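Serine--tRNA ligase, cytoplasmic (Candida albicans, PDB 3QO7) attaches serine to tRNA(Ser) in two steps, first activating the amino acid with ATP to Ser-AMP and then transferring it to the acceptor end of the tRNA. Local coordinates at residues 299-304 with 403-408. Numbering follows the deposited sequence.
With ATP (adenosine-5'-triphosphate), chain B.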
# COMPACT_ATOMS: atom_id res chain seq x y z
N GLU A 299 -8.59 -0.48 4.31
CA GLU A 299 -8.57 -1.93 4.13
C GLU A 299 -9.96 -2.48 3.83
O GLU A 299 -10.99 -1.92 4.24
CB GLU A 299 -7.95 -2.62 5.34
CG GLU A 299 -6.44 -2.33 5.47
CD GLU A 299 -6.18 -0.89 5.88
OE1 GLU A 299 -6.71 -0.51 6.97
OE2 GLU A 299 -5.49 -0.15 5.12
N LYS A 300 -9.99 -3.57 3.07
CA LYS A 300 -11.25 -4.16 2.67
C LYS A 300 -11.14 -5.68 2.68
O LYS A 300 -10.22 -6.24 2.09
CB LYS A 300 -11.65 -3.63 1.29
CG LYS A 300 -13.06 -3.96 0.83
CD LYS A 300 -13.27 -3.58 -0.65
CE LYS A 300 -13.78 -2.15 -0.82
NZ LYS A 300 -14.24 -1.88 -2.23
N ILE A 301 -12.03 -6.34 3.42
CA ILE A 301 -12.29 -7.75 3.21
C ILE A 301 -13.36 -7.87 2.13
O ILE A 301 -14.48 -7.36 2.27
CB ILE A 301 -12.80 -8.45 4.46
CG1 ILE A 301 -11.80 -8.26 5.60
CG2 ILE A 301 -13.07 -9.94 4.16
CD1 ILE A 301 -10.45 -8.81 5.25
N GLU A 302 -13.01 -8.54 1.04
CA GLU A 302 -13.86 -8.62 -0.14
C GLU A 302 -14.30 -10.07 -0.42
O GLU A 302 -13.50 -10.97 -0.35
CB GLU A 302 -13.06 -8.08 -1.31
CG GLU A 302 -13.81 -8.06 -2.60
CD GLU A 302 -14.73 -6.87 -2.74
OE1 GLU A 302 -14.81 -6.05 -1.79
OE2 GLU A 302 -15.36 -6.74 -3.83
N GLN A 303 -15.57 -10.32 -0.72
CA GLN A 303 -15.98 -11.64 -1.20
C GLN A 303 -15.77 -11.71 -2.71
O GLN A 303 -16.26 -10.83 -3.44
CB GLN A 303 -17.46 -11.92 -0.96
CG GLN A 303 -17.99 -11.75 0.44
CD GLN A 303 -19.50 -12.05 0.50
OE1 GLN A 303 -19.94 -13.12 0.06
NE2 GLN A 303 -20.28 -11.11 1.02
N PHE A 304 -15.06 -12.74 -3.18
CA PHE A 304 -14.99 -12.98 -4.61
C PHE A 304 -15.29 -14.43 -4.96
O PHE A 304 -14.72 -15.37 -4.38
CB PHE A 304 -13.63 -12.57 -5.20
CG PHE A 304 -13.62 -12.57 -6.70
CD1 PHE A 304 -13.99 -11.43 -7.41
CD2 PHE A 304 -13.28 -13.72 -7.40
CE1 PHE A 304 -14.02 -11.43 -8.79
CE2 PHE A 304 -13.30 -13.73 -8.80
CZ PHE A 304 -13.67 -12.57 -9.50
N SER A 403 -18.52 -8.96 -3.73
CA SER A 403 -19.31 -8.23 -2.74
C SER A 403 -18.43 -7.84 -1.57
O SER A 403 -17.80 -8.69 -0.96
CB SER A 403 -20.45 -9.11 -2.22
OG SER A 403 -21.19 -8.45 -1.19
N THR A 404 -18.36 -6.56 -1.24
CA THR A 404 -17.60 -6.17 -0.06
C THR A 404 -18.08 -6.98 1.15
O THR A 404 -19.29 -7.16 1.33
CB THR A 404 -17.78 -4.66 0.27
OG1 THR A 404 -17.44 -3.86 -0.88
CG2 THR A 404 -16.88 -4.28 1.45
N LEU A 405 -17.17 -7.50 1.98
CA LEU A 405 -17.66 -7.94 3.28
C LEU A 405 -17.58 -6.75 4.19
O LEU A 405 -18.54 -6.41 4.85
CB LEU A 405 -16.92 -9.13 3.90
CG LEU A 405 -17.63 -9.57 5.21
CD1 LEU A 405 -18.88 -10.46 5.01
CD2 LEU A 405 -16.66 -10.25 6.15
N SER A 406 -16.42 -6.09 4.22
CA SER A 406 -16.26 -4.94 5.10
C SER A 406 -15.15 -4.05 4.63
O SER A 406 -14.02 -4.50 4.49
CB SER A 406 -15.94 -5.39 6.53
OG SER A 406 -15.67 -4.27 7.36
N ALA A 407 -15.47 -2.79 4.37
CA ALA A 407 -14.45 -1.77 4.26
C ALA A 407 -14.24 -1.34 5.71
O ALA A 407 -15.13 -0.73 6.32
CB ALA A 407 -14.97 -0.61 3.42
N THR A 408 -13.09 -1.68 6.27
CA THR A 408 -12.96 -1.67 7.72
C THR A 408 -12.99 -0.29 8.40
O THR A 408 -13.63 -0.12 9.45
CB THR A 408 -11.75 -2.49 8.16
OG1 THR A 408 -10.55 -1.90 7.64
CG2 THR A 408 -11.90 -3.93 7.64
PG ATP B . -20.67 2.94 -4.95
O1G ATP B . -20.63 3.25 -6.43
O2G ATP B . -19.53 3.55 -4.16
O3G ATP B . -22.04 3.15 -4.33
PB ATP B . -19.23 0.63 -5.61
O1B ATP B . -18.44 1.68 -6.37
O2B ATP B . -19.71 -0.61 -6.31
O3B ATP B . -20.43 1.34 -4.83
PA ATP B . -16.80 0.33 -4.20
O1A ATP B . -16.41 1.64 -4.88
O2A ATP B . -16.16 -0.98 -4.60
O3A ATP B . -18.39 0.12 -4.35
O5' ATP B . -16.92 0.50 -2.61
C5' ATP B . -17.68 -0.48 -1.90
C4' ATP B . -17.40 -0.31 -0.43
O4' ATP B . -16.07 0.19 -0.25
C3' ATP B . -18.31 0.75 0.10
O3' ATP B . -19.45 0.12 0.67
C2' ATP B . -17.47 1.51 1.11
O2' ATP B . -17.72 0.96 2.41
C1' ATP B . -16.03 1.24 0.73
N9 ATP B . -15.38 2.47 0.18
C8 ATP B . -15.49 2.90 -1.09
N7 ATP B . -14.79 4.05 -1.28
C5 ATP B . -14.20 4.37 -0.11
C6 ATP B . -13.32 5.46 0.37
N6 ATP B . -12.92 6.45 -0.47
N1 ATP B . -12.93 5.44 1.67
C2 ATP B . -13.31 4.46 2.50
N3 ATP B . -14.11 3.44 2.12
C4 ATP B . -14.59 3.33 0.85
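Antiparallel pairing joins Glu299-Phe304 to Ser403-Thr408 in the antiparallel sheet of the class II aminoacyl-tRNA synthetase core, the floor of the active site on which ATP lies. Gln303 and Ser403 form a hydrogen-bonded pair, with Gln303 N 2.8 Å from Ser403 O. A classic beta bulge then shifts the register by one: Leu405 and Ser406 both face Ile301, whose carbonyl oxygen accepts from Leu405 N at 2.7 Å and from Ser406 N at 3.0 Å. The second donor lies in the carbonyl plane, the first tilts 19° from it. Beyond the bulge Ile301 N bonds Ser406 O, and Thr408 N, at the start of helix 408-419, reaches Glu299 O at 2.9 Å, tying the helix start to the strand.

The side chains of Lys300, Glu302, Thr404 and Ala407 share the face toward the nucleotide. Glu302 and Thr404, both probably serine-binding, cross at about a right angle; CG of Glu302 stands anti to the backbone N (chi1 -179°), and a bend at chi2 brings OE1 to 3.3 Å from Thr404 CA. The aliphatic part of Lys300 passes Thr404 CG2, crossing that side chain about perpendicularly, and the bend at chi3 (-90°) carries its ammonium group to the alpha-phosphate.

On the reverse face, the side chains of Ile301 and Leu405 run alongside each other in the same direction, with CG2 of Ile301 against CB of Leu405; both also pack on Leu199 of helix 183-201. The straight side chain of Gln303 runs past Ser403, and its NE2 is hydrogen-bonded to Met319 O of helix 312-329. At the ATP itself, the Ala407 methyl lies beside the ribose, while Lys300 NZ lies 3.2 Å from ATP O2A.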